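Local coordinates for dihydrodipicolinate reductase N-terminus domain-containing protein (Mycobacterium smegmatis, PDB 6IAQ) that probably catalyses, with NADP as cofactor, the reversible reductive amination of ketones to amines, as a native amine dehydrogenase, at residues V300-Q303 and T304-T308; I258-E261 and E262-F266; D125-A128 and K129-G132; S63-A66 and A67-L70; G184-V187 and A188-D191. One frame throughout, in Å; residues are numbered along the deposited sequence.

Overall arrangement
All five contacts are local, between residues mostly three to five apart at a helix start, a helix end or a hairpin turn. Along the chain they run in the order 4, 3, 5, 2, 1. Interactions 4 and 3 lie on helices 66-73 and 118-130, beside the parallel sheet, with centres about 20 Å apart. Interactions 5 and 2 both involve the mixed sheet: helix 187-195 packs on strands 219-230 and 249-260, and hairpin 258-266 lies about 34 Å away, centre to centre. Interaction 1, the most central, starts helix 302-312. It alone touches the NADP cofactor. The others shape helix ends and a hairpin in the two parts of the fold.

Interaction 1: residues V300-Q303 and T304-T308; sequences VPTQ and TTTCT. With NAP (NADP nicotinamide-adenine-dinucleotide phosphate), chain F.
Two backbone carbonyls in succession, those of Pro301 and Thr302, each accept two bonds from a single threonine four residues on. The Pro301 carbonyl takes Thr305 N at 3.0 Å, nearly along the C=O axis. Thr305 OG1 also donates to Pro301 O, at 2.9 Å, but from above the carbonyl plane. This hydroxyl sits between its own backbone N and carbonyl carbon (chi1 63°), which turns it back toward the preceding turn. The Thr305 methyl CG2 then meets Pro301 CG at 3.9 Å. One residue later, Thr306 N and Thr306 OG1 reach Thr302 O from opposite faces of its plane, and the hydroxyl bond is 2.9 Å long.

These bonds form the first turn of helix 302-312. Pro301 is its N-cap and also the centre of an inverse gamma turn. One water joins Gln303 OE1 to Thr304 OG1. Gln303 NE2 is held by the backbone of Asp172, and Thr302 OG1 is bonded to Asp281.

Thr306 belongs to the NADP pocket. Its CG2 is anti to the backbone N and comes within 3.2 Å of NAP C4N, the nicotinamide carbon that exchanges hydride in this cofactor. The methyl thus touches the ring at its reactive position. The Thr306 hydroxyl OG1, although bonded to Thr302 O, also lies 3.4 Å from NAP C4N. Tyr140 packs against Thr302, Thr305 and Thr306. Pro291 of the second subunit covers Thr304 and Thr305.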
# COMPACT_ATOMS: atom_id res chain seq x y z
N VAL A 300 -6.85 13.40 -5.26
CA VAL A 300 -5.62 12.64 -5.56
C VAL A 300 -4.92 13.27 -6.76
O VAL A 300 -5.58 13.64 -7.73
CB VAL A 300 -5.97 11.15 -5.78
CG1 VAL A 300 -6.90 10.93 -6.96
CG2 VAL A 300 -4.71 10.32 -5.89
N PRO A 301 -3.59 13.50 -6.68
CA PRO A 301 -2.84 14.11 -7.79
C PRO A 301 -2.53 13.13 -8.93
O PRO A 301 -1.40 12.68 -9.04
CB PRO A 301 -1.56 14.60 -7.11
CG PRO A 301 -1.37 13.62 -5.98
CD PRO A 301 -2.77 13.34 -5.47
N THR A 302 -3.56 12.80 -9.73
CA THR A 302 -3.47 11.76 -10.79
C THR A 302 -2.34 12.13 -11.77
O THR A 302 -1.53 11.30 -12.08
CB THR A 302 -4.81 11.61 -11.51
OG1 THR A 302 -5.83 11.46 -10.51
CG2 THR A 302 -4.84 10.44 -12.49
N GLN A 303 -2.33 13.35 -12.27
CA GLN A 303 -1.36 13.81 -13.29
C GLN A 303 0.07 13.63 -12.75
O GLN A 303 0.90 13.05 -13.42
CB GLN A 303 -1.63 15.27 -13.66
CG GLN A 303 -0.79 15.74 -14.84
CD GLN A 303 -0.66 17.24 -14.86
OE1 GLN A 303 0.01 17.83 -14.01
NE2 GLN A 303 -1.31 17.88 -15.82
N THR A 304 0.37 14.15 -11.57
CA THR A 304 1.76 14.12 -11.07
C THR A 304 2.15 12.67 -10.82
O THR A 304 3.29 12.32 -11.21
CB THR A 304 1.96 15.00 -9.84
OG1 THR A 304 1.47 16.31 -10.10
CG2 THR A 304 3.42 15.07 -9.42
N THR A 305 1.30 11.86 -10.18
CA THR A 305 1.67 10.48 -9.75
C THR A 305 1.64 9.54 -10.96
O THR A 305 2.24 8.44 -10.88
CB THR A 305 0.83 9.97 -8.58
OG1 THR A 305 -0.55 9.89 -8.97
CG2 THR A 305 0.97 10.82 -7.34
N THR A 306 1.01 9.90 -12.07
CA THR A 306 1.22 9.16 -13.34
C THR A 306 2.73 9.16 -13.64
O THR A 306 3.34 8.09 -13.90
CB THR A 306 0.45 9.79 -14.50
OG1 THR A 306 -0.94 9.59 -14.32
CG2 THR A 306 0.88 9.24 -15.84
N CYS A 307 3.34 10.33 -13.54
CA CYS A 307 4.73 10.60 -14.01
C CYS A 307 5.73 10.10 -12.96
O CYS A 307 6.68 9.41 -13.34
CB CYS A 307 4.87 12.08 -14.32
SG CYS A 307 3.76 12.55 -15.68
N THR A 308 5.49 10.38 -11.67
CA THR A 308 6.38 9.93 -10.56
C THR A 308 6.43 8.41 -10.54
O THR A 308 7.51 7.87 -10.31
CB THR A 308 5.96 10.42 -9.18
OG1 THR A 308 4.65 9.89 -8.88
CG2 THR A 308 6.03 11.92 -9.10
PA NAP F . -0.26 13.54 -25.64
O1A NAP F . 0.07 14.82 -25.03
O2A NAP F . -1.23 13.38 -26.84
O5B NAP F . 1.17 12.86 -26.04
C5B NAP F . 1.28 11.74 -26.94
C4B NAP F . 2.62 11.83 -27.65
O4B NAP F . 2.84 10.71 -28.50
C3B NAP F . 2.81 13.09 -28.53
O3B NAP F . 4.08 13.65 -28.10
C2B NAP F . 2.95 12.59 -29.97
O2B NAP F . 3.95 13.29 -30.74
C1B NAP F . 3.51 11.23 -29.69
N9A NAP F . 3.36 10.21 -30.71
C8A NAP F . 2.24 9.71 -31.27
N7A NAP F . 2.58 8.71 -32.10
C5A NAP F . 3.92 8.54 -31.99
C6A NAP F . 4.96 7.64 -32.56
N6A NAP F . 4.64 6.70 -33.44
N1A NAP F . 6.22 7.82 -32.19
C2A NAP F . 6.62 8.75 -31.30
N3A NAP F . 5.75 9.61 -30.72
C4A NAP F . 4.43 9.53 -31.08
O3 NAP F . -0.85 12.47 -24.54
PN NAP F . -0.32 12.31 -22.98
O1N NAP F . -1.21 13.01 -21.99
O2N NAP F . 1.14 12.57 -22.89
O5D NAP F . -0.66 10.75 -22.97
C5D NAP F . 0.05 9.74 -23.70
C4D NAP F . -0.46 8.34 -23.47
O4D NAP F . -0.21 8.00 -22.07
C3D NAP F . -1.93 8.23 -23.77
O3D NAP F . -2.26 7.04 -24.46
C2D NAP F . -2.57 8.24 -22.38
O2D NAP F . -3.84 7.59 -22.42
C1D NAP F . -1.46 7.54 -21.54
N1N NAP F . -1.54 7.89 -20.11
C2N NAP F . -1.54 6.91 -19.23
C3N NAP F . -1.69 7.20 -17.89
C7N NAP F . -1.65 6.10 -16.84
O7N NAP F . -1.94 6.44 -15.70
N7N NAP F . -1.27 4.85 -17.15
C4N NAP F . -1.80 8.53 -17.48
C5N NAP F . -1.79 9.55 -18.43
C6N NAP F . -1.65 9.18 -19.74
P2B NAP F . 3.83 14.85 -31.09
O1X NAP F . 3.99 15.63 -29.81
O2X NAP F . 5.08 15.15 -31.91
O3X NAP F . 2.47 14.84 -31.80
O HOH W 1 2.48 17.00 -12.76

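Interaction 2: residues I258-E261 and E262-F266; sequences IETE and EGPVF
Two antiparallel segments are paired by backbone bonds in both directions between Ile258 and Phe266, each 2.8 Å from N to O, and a type I turn from Thr260 to Gly263 links them. Thr260 grips the turn through both N and OG1. Its OG1 lies between its backbone N and carbonyl carbon (chi1 66°). From there it donates to Pro264 O at 2.6 Å, in the carbonyl plane and on a lone pair. Thr260 N bonds to the same oxygen. The bond from Gly263 N to Thr260 O that closes the turn is weak, at 3.4 Å.

This is the hairpin between strands 249-260 and 265-273 of the mixed sheet. Gly263 takes phi 126°, a backbone shape that leaves no room for a CB beside the carbonyl before it. On one face of the sheet, Glu259 CG meets Val265 CG2 at 4.2 Å, and the Glu259 carboxylate pairs with Arg257. On the other face lie Ile258 and Phe266. Thr260 CG2 crosses to the edge of the Phe266 ring, 3.9 Å from CE1, and Ile258 O lies at the ring edge, in plane. Val212 of helix 203-215 packs against both Ile258 and Phe266. In the turn, Glu262 OE2 is bonded to Thr218 OG1.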
# COMPACT_ATOMS: atom_id res chain seq x y z
N ILE A 258 -15.83 -8.27 -12.22
CA ILE A 258 -15.34 -9.66 -12.34
C ILE A 258 -15.80 -10.42 -11.09
O ILE A 258 -15.41 -10.03 -9.97
CB ILE A 258 -13.82 -9.71 -12.53
CG1 ILE A 258 -13.40 -8.92 -13.78
CG2 ILE A 258 -13.35 -11.15 -12.54
CD1 ILE A 258 -11.92 -9.03 -14.10
N GLU A 259 -16.59 -11.47 -11.30
CA GLU A 259 -16.92 -12.47 -10.25
C GLU A 259 -15.90 -13.59 -10.32
O GLU A 259 -15.56 -14.00 -11.44
CB GLU A 259 -18.32 -13.03 -10.45
CG GLU A 259 -19.36 -11.95 -10.56
CD GLU A 259 -20.77 -12.50 -10.63
OE1 GLU A 259 -20.94 -13.74 -10.46
OE2 GLU A 259 -21.69 -11.70 -10.87
N THR A 260 -15.43 -14.05 -9.17
CA THR A 260 -14.49 -15.18 -9.09
C THR A 260 -15.26 -16.44 -8.68
O THR A 260 -16.30 -16.30 -7.99
CB THR A 260 -13.34 -14.86 -8.14
OG1 THR A 260 -13.86 -14.73 -6.82
CG2 THR A 260 -12.60 -13.61 -8.57
N GLU A 261 -14.75 -17.61 -9.06
CA GLU A 261 -15.31 -18.90 -8.61
C GLU A 261 -15.23 -18.94 -7.08
O GLU A 261 -16.19 -19.38 -6.46
CB GLU A 261 -14.58 -20.07 -9.28
CG GLU A 261 -14.80 -20.17 -10.79
CD GLU A 261 -16.23 -20.42 -11.28
OE1 GLU A 261 -17.20 -20.42 -10.45
OE2 GLU A 261 -16.40 -20.58 -12.52
N GLU A 262 -14.15 -18.41 -6.49
CA GLU A 262 -13.86 -18.55 -5.04
C GLU A 262 -14.77 -17.66 -4.18
O GLU A 262 -14.75 -17.85 -2.96
CB GLU A 262 -12.38 -18.25 -4.77
CG GLU A 262 -11.43 -19.24 -5.41
CD GLU A 262 -11.05 -18.96 -6.86
OE1 GLU A 262 -11.65 -18.05 -7.48
OE2 GLU A 262 -10.17 -19.65 -7.38
N GLY A 263 -15.52 -16.71 -4.75
CA GLY A 263 -16.49 -15.89 -3.99
C GLY A 263 -16.29 -14.37 -4.14
O GLY A 263 -17.24 -13.65 -4.46
N PRO A 264 -15.08 -13.81 -3.90
CA PRO A 264 -14.87 -12.37 -4.06
C PRO A 264 -15.32 -11.85 -5.43
O PRO A 264 -15.07 -12.49 -6.46
CB PRO A 264 -13.36 -12.19 -3.86
CG PRO A 264 -12.98 -13.35 -2.98
CD PRO A 264 -13.87 -14.49 -3.42
N VAL A 265 -15.99 -10.71 -5.40
CA VAL A 265 -16.43 -9.94 -6.59
C VAL A 265 -15.64 -8.63 -6.60
O VAL A 265 -15.52 -7.99 -5.53
CB VAL A 265 -17.94 -9.68 -6.54
CG1 VAL A 265 -18.39 -8.78 -7.68
CG2 VAL A 265 -18.71 -11.00 -6.51
N PHE A 266 -15.16 -8.24 -7.78
CA PHE A 266 -14.44 -6.97 -7.99
C PHE A 266 -15.26 -6.08 -8.91
O PHE A 266 -15.75 -6.58 -9.95
CB PHE A 266 -13.07 -7.25 -8.61
CG PHE A 266 -12.19 -8.10 -7.75
CD1 PHE A 266 -12.35 -9.48 -7.72
CD2 PHE A 266 -11.22 -7.52 -6.96
CE1 PHE A 266 -11.55 -10.25 -6.90
CE2 PHE A 266 -10.40 -8.31 -6.16
CZ PHE A 266 -10.55 -9.68 -6.16

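Interaction 3: residues D125-A128 and K129-G132; sequences DALA and KSTG
Lys129 meets Asp125 one turn back in two ways. Its backbone N bonds to Asp125 O at 3.0 Å, and its side chain runs over the same carbonyl, with CG 3.3 Å from Asp125 O. The chain is extended beyond CG and carries NZ to Asp125 OD2, a salt bridge of 2.9 Å. The ammonium comes to the syn side of that oxygen, 22° out of the carboxylate plane. Asp125 CG is anti to its backbone N, which swings the carboxylate toward Lys129, and the two side chains cross at a slant. The other carboxylate oxygen, Asp125 OD1, accepts from Ile324 N of strand 323-324.

Ser130 N continues the helix with a bond to Ala126 O. Ser130 OG, at chi1 75°, folds back to donate to Leu127 O, a short bond of 2.6 Å with the donor tilted from the carbonyl plane. Leu127 CD1 lies 4.1 Å from the same hydroxyl, and the leucine side chain packs on helix 86-98.

At Thr131 the regular pattern falters. Its N makes weak bonds to Leu127 O, at 3.3 Å, and to Ala128 O, while its OG1 is bonded to Ala97 O. Gly132 then leaves helical angles with phi 80°, and the end of helix 118-130 is a Schellman motif. The helix is the crossover of the beta-alpha-beta unit between strands 102-105 and 134-137.

Leu127 O, whose backbone bond from Thr131 N is weak, thus gains a short side-chain bond from Ser130 OG. With Lys129 on one oxygen and Ile324 N on the other, the Asp125 carboxylate would be expected to stay ionised.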
# COMPACT_ATOMS: atom_id res chain seq x y z
N ASP A 125 6.43 -10.68 -25.09
CA ASP A 125 7.14 -11.34 -23.96
C ASP A 125 8.29 -12.20 -24.53
O ASP A 125 9.42 -12.12 -23.97
CB ASP A 125 6.16 -12.15 -23.12
CG ASP A 125 6.79 -12.78 -21.89
OD1 ASP A 125 7.44 -12.07 -21.12
OD2 ASP A 125 6.64 -13.99 -21.73
N ALA A 126 8.03 -12.98 -25.58
CA ALA A 126 9.04 -13.86 -26.25
C ALA A 126 10.19 -13.01 -26.82
O ALA A 126 11.36 -13.34 -26.59
CB ALA A 126 8.40 -14.68 -27.33
N LEU A 127 9.85 -11.93 -27.54
CA LEU A 127 10.84 -11.05 -28.19
C LEU A 127 11.73 -10.41 -27.11
O LEU A 127 13.00 -10.42 -27.27
CB LEU A 127 10.10 -9.99 -29.01
CG LEU A 127 10.99 -8.95 -29.68
CD1 LEU A 127 12.01 -9.57 -30.64
CD2 LEU A 127 10.14 -7.92 -30.42
N ALA A 128 11.12 -9.84 -26.06
CA ALA A 128 11.84 -9.13 -24.98
C ALA A 128 12.79 -10.11 -24.26
O ALA A 128 13.90 -9.70 -23.83
CB ALA A 128 10.85 -8.50 -24.03
N LYS A 129 12.32 -11.34 -24.06
CA LYS A 129 13.12 -12.41 -23.40
C LYS A 129 14.34 -12.77 -24.27
O LYS A 129 15.43 -12.99 -23.72
CB LYS A 129 12.23 -13.63 -23.12
CG LYS A 129 11.45 -13.54 -21.82
CD LYS A 129 10.42 -14.62 -21.63
CE LYS A 129 9.86 -14.66 -20.22
NZ LYS A 129 8.65 -15.52 -20.22
N SER A 130 14.16 -12.81 -25.58
CA SER A 130 15.23 -13.21 -26.52
C SER A 130 16.35 -12.14 -26.54
O SER A 130 17.51 -12.52 -26.83
CB SER A 130 14.67 -13.49 -27.88
OG SER A 130 14.34 -12.27 -28.54
N THR A 131 16.06 -10.87 -26.18
CA THR A 131 17.03 -9.74 -26.25
C THR A 131 17.42 -9.23 -24.85
O THR A 131 18.17 -8.21 -24.76
CB THR A 131 16.48 -8.58 -27.08
OG1 THR A 131 15.28 -8.13 -26.45
CG2 THR A 131 16.22 -8.95 -28.53
N GLY A 132 16.90 -9.85 -23.79
CA GLY A 132 17.26 -9.51 -22.40
C GLY A 132 16.53 -8.27 -21.87
O GLY A 132 16.91 -7.79 -20.80

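Interaction 4: residues S63-A66 and A67-L70; sequences SDDA and AEVL
Asp65 caps the N-terminus of helix 66-73, its OD1 accepting from Glu68 N at 3.3 Å. The N-H points well at the oxygen (159°) but arrives from above the carboxylate plane, 65° out of it. Asp65 CG is anti to the backbone N (chi1 -168°), which sets the carboxylate against Glu68, with Asp65 CG 3.4 Å from Glu68 CB. The backbone helix bonds begin here too: Val69 N to Asp65 O and Leu70 N to Ala66 O.

A water extends the cap. It donates to Asp65 OD1 at 2.7 Å and accepts from Ala67 N, so one carboxylate oxygen serves two N-H groups of the first turn, one directly and one through water. Asp65 OD2 and Glu68 OE1 are 4.0 Å apart, a pair of like charges that would probably disfavour each other. A second water donates to Glu68 OE1 and also bonds Ser63 OG.

Further out, Ser63 positions the cap through an ST turn, its OG accepting from Asp65 N at 2.8 Å. Ser63 is itself held by backbone bonds to Ala36 and Ala38. Helix 66-73 lies against the parallel sheet of the Rossmann-type domain: Ala66 touches Tyr13, and Val69 packs on Val11 and Ile37. The Val69 methyl CG2, anti to its carbonyl carbon, presses on Ser63 CB at 3.3 Å, a close carbon-carbon approach.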
# COMPACT_ATOMS: atom_id res chain seq x y z
N SER A 63 14.03 13.27 -32.75
CA SER A 63 13.97 12.47 -33.98
C SER A 63 12.55 11.95 -34.18
O SER A 63 11.79 11.84 -33.20
CB SER A 63 14.97 11.35 -33.93
OG SER A 63 14.64 10.33 -34.87
N ASP A 64 12.21 11.64 -35.43
CA ASP A 64 10.91 11.01 -35.78
C ASP A 64 11.14 9.55 -36.12
O ASP A 64 10.20 8.93 -36.58
CB ASP A 64 10.21 11.73 -36.93
CG ASP A 64 11.07 11.84 -38.20
OD1 ASP A 64 12.17 11.26 -38.22
OD2 ASP A 64 10.66 12.56 -39.13
N ASP A 65 12.32 9.01 -35.82
CA ASP A 65 12.71 7.64 -36.25
C ASP A 65 13.18 6.86 -35.01
O ASP A 65 14.39 6.96 -34.67
CB ASP A 65 13.79 7.73 -37.34
CG ASP A 65 14.06 6.42 -38.05
OD1 ASP A 65 13.79 5.34 -37.45
OD2 ASP A 65 14.57 6.51 -39.19
N ALA A 66 12.26 6.13 -34.38
CA ALA A 66 12.54 5.41 -33.10
C ALA A 66 13.72 4.43 -33.27
O ALA A 66 14.64 4.43 -32.42
CB ALA A 66 11.29 4.69 -32.62
N ALA A 67 13.67 3.58 -34.30
CA ALA A 67 14.70 2.53 -34.54
C ALA A 67 16.07 3.21 -34.69
O ALA A 67 17.05 2.75 -34.07
CB ALA A 67 14.33 1.70 -35.73
N GLU A 68 16.14 4.32 -35.41
CA GLU A 68 17.40 5.06 -35.65
C GLU A 68 17.93 5.60 -34.31
O GLU A 68 19.15 5.49 -34.05
CB GLU A 68 17.18 6.17 -36.68
CG GLU A 68 18.44 6.95 -37.00
CD GLU A 68 18.34 7.76 -38.28
OE1 GLU A 68 17.68 8.82 -38.25
OE2 GLU A 68 18.89 7.31 -39.31
N VAL A 69 17.07 6.17 -33.48
CA VAL A 69 17.49 6.71 -32.16
C VAL A 69 18.05 5.56 -31.30
O VAL A 69 19.10 5.77 -30.66
CB VAL A 69 16.34 7.44 -31.45
CG1 VAL A 69 16.67 7.77 -30.01
CG2 VAL A 69 15.98 8.70 -32.20
N LEU A 70 17.40 4.40 -31.28
CA LEU A 70 17.84 3.27 -30.43
C LEU A 70 19.18 2.72 -30.96
O LEU A 70 20.06 2.41 -30.14
CB LEU A 70 16.75 2.20 -30.39
CG LEU A 70 15.45 2.59 -29.68
CD1 LEU A 70 14.61 1.37 -29.36
CD2 LEU A 70 15.67 3.40 -28.41
O HOH W 2 17.36 9.58 -35.57
O HOH W 3 11.75 3.83 -36.41

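Interaction 5: residues G184-V187 and A188-D191; sequences GRTV and AEFD
Glu189 has CG beside its backbone N (chi1 -75°) and an extended chain beyond, which carries its carboxylate back to Thr186 and Arg185. Thr186 OG1 sits between its backbone N and carbonyl carbon (chi1 68°), facing the N-H of Glu189. Each side chain accepts from the other residue's backbone N-H. Thr186 N donates to Glu189 OE1 at 2.9 Å, nearly straight, on its anti side but well out of the carboxylate plane. Glu189 N donates to Thr186 OG1 at 3.0 Å. The chains lie close, with Thr186 OG1 3.2 Å from Glu189 CG.

This reciprocal pair is a capping box, and Thr186 is the N-cap of helix 187-195. The helix proper starts with Phe190 N on Thr186 O and Asp191 N on Val187 O, both 2.9 Å.

Arg185 adds a lid to the box. Its chain is bent at both chi2 and chi3, and the guanidinium lies flat on the Glu189 carboxylate, the planes only 5° apart. Glu189 CD sits over the centre of the guanidinium, 3.5 Å from Arg185 CZ. The salt bridge is therefore one of charge alone: Arg185 NH1 is 3.6 Å from Glu189 OE2, and no N-H points at that oxygen. Such a stacked cation would be expected to favour the ionised carboxylate. Phe190 leads away to Thr226, Pro228, Val249 and Phe252 of strands 219-230 and 249-260, while Asp191 pairs with Arg195.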
# COMPACT_ATOMS: atom_id res chain seq x y z
N GLY A 184 -15.90 16.19 -27.38
CA GLY A 184 -16.39 17.10 -28.43
C GLY A 184 -17.23 16.38 -29.47
O GLY A 184 -17.71 17.04 -30.37
N ARG A 185 -17.39 15.06 -29.34
CA ARG A 185 -18.17 14.24 -30.29
C ARG A 185 -19.64 14.47 -29.93
O ARG A 185 -19.90 14.92 -28.78
CB ARG A 185 -17.84 12.75 -30.19
CG ARG A 185 -16.36 12.41 -30.40
CD ARG A 185 -15.93 12.50 -31.86
NE ARG A 185 -16.42 11.38 -32.64
CZ ARG A 185 -16.50 11.35 -33.97
NH1 ARG A 185 -16.09 12.39 -34.69
NH2 ARG A 185 -16.99 10.28 -34.58
N THR A 186 -20.54 14.13 -30.86
CA THR A 186 -22.00 14.13 -30.60
C THR A 186 -22.34 12.82 -29.90
O THR A 186 -21.57 11.83 -30.06
CB THR A 186 -22.83 14.31 -31.89
OG1 THR A 186 -22.66 13.12 -32.66
CG2 THR A 186 -22.43 15.51 -32.70
N VAL A 187 -23.48 12.79 -29.20
CA VAL A 187 -24.01 11.56 -28.57
C VAL A 187 -24.22 10.47 -29.63
O VAL A 187 -23.96 9.30 -29.32
CB VAL A 187 -25.28 11.89 -27.76
CG1 VAL A 187 -25.99 10.63 -27.30
CG2 VAL A 187 -24.93 12.78 -26.57
N ALA A 188 -24.69 10.82 -30.83
CA ALA A 188 -24.90 9.84 -31.92
C ALA A 188 -23.54 9.26 -32.36
O ALA A 188 -23.44 8.00 -32.49
CB ALA A 188 -25.64 10.48 -33.07
N GLU A 189 -22.52 10.10 -32.52
CA GLU A 189 -21.14 9.63 -32.83
C GLU A 189 -20.66 8.68 -31.72
O GLU A 189 -20.09 7.59 -32.00
CB GLU A 189 -20.19 10.81 -33.00
CG GLU A 189 -20.37 11.56 -34.31
CD GLU A 189 -19.64 12.89 -34.41
OE1 GLU A 189 -19.31 13.49 -33.37
OE2 GLU A 189 -19.44 13.37 -35.52
N PHE A 190 -20.92 9.06 -30.46
CA PHE A 190 -20.48 8.27 -29.28
C PHE A 190 -21.16 6.91 -29.31
O PHE A 190 -20.49 5.88 -29.07
CB PHE A 190 -20.77 8.99 -27.95
CG PHE A 190 -20.25 8.22 -26.76
CD1 PHE A 190 -20.99 7.21 -26.19
CD2 PHE A 190 -18.98 8.47 -26.25
CE1 PHE A 190 -20.49 6.49 -25.11
CE2 PHE A 190 -18.47 7.72 -25.20
CZ PHE A 190 -19.22 6.73 -24.63
N ASP A 191 -22.47 6.88 -29.56
CA ASP A 191 -23.24 5.61 -29.50
C ASP A 191 -22.74 4.66 -30.60
O ASP A 191 -22.70 3.44 -30.34
CB ASP A 191 -24.74 5.86 -29.60
CG ASP A 191 -25.57 4.63 -29.28
OD1 ASP A 191 -25.37 4.02 -28.21
OD2 ASP A 191 -26.39 4.25 -30.15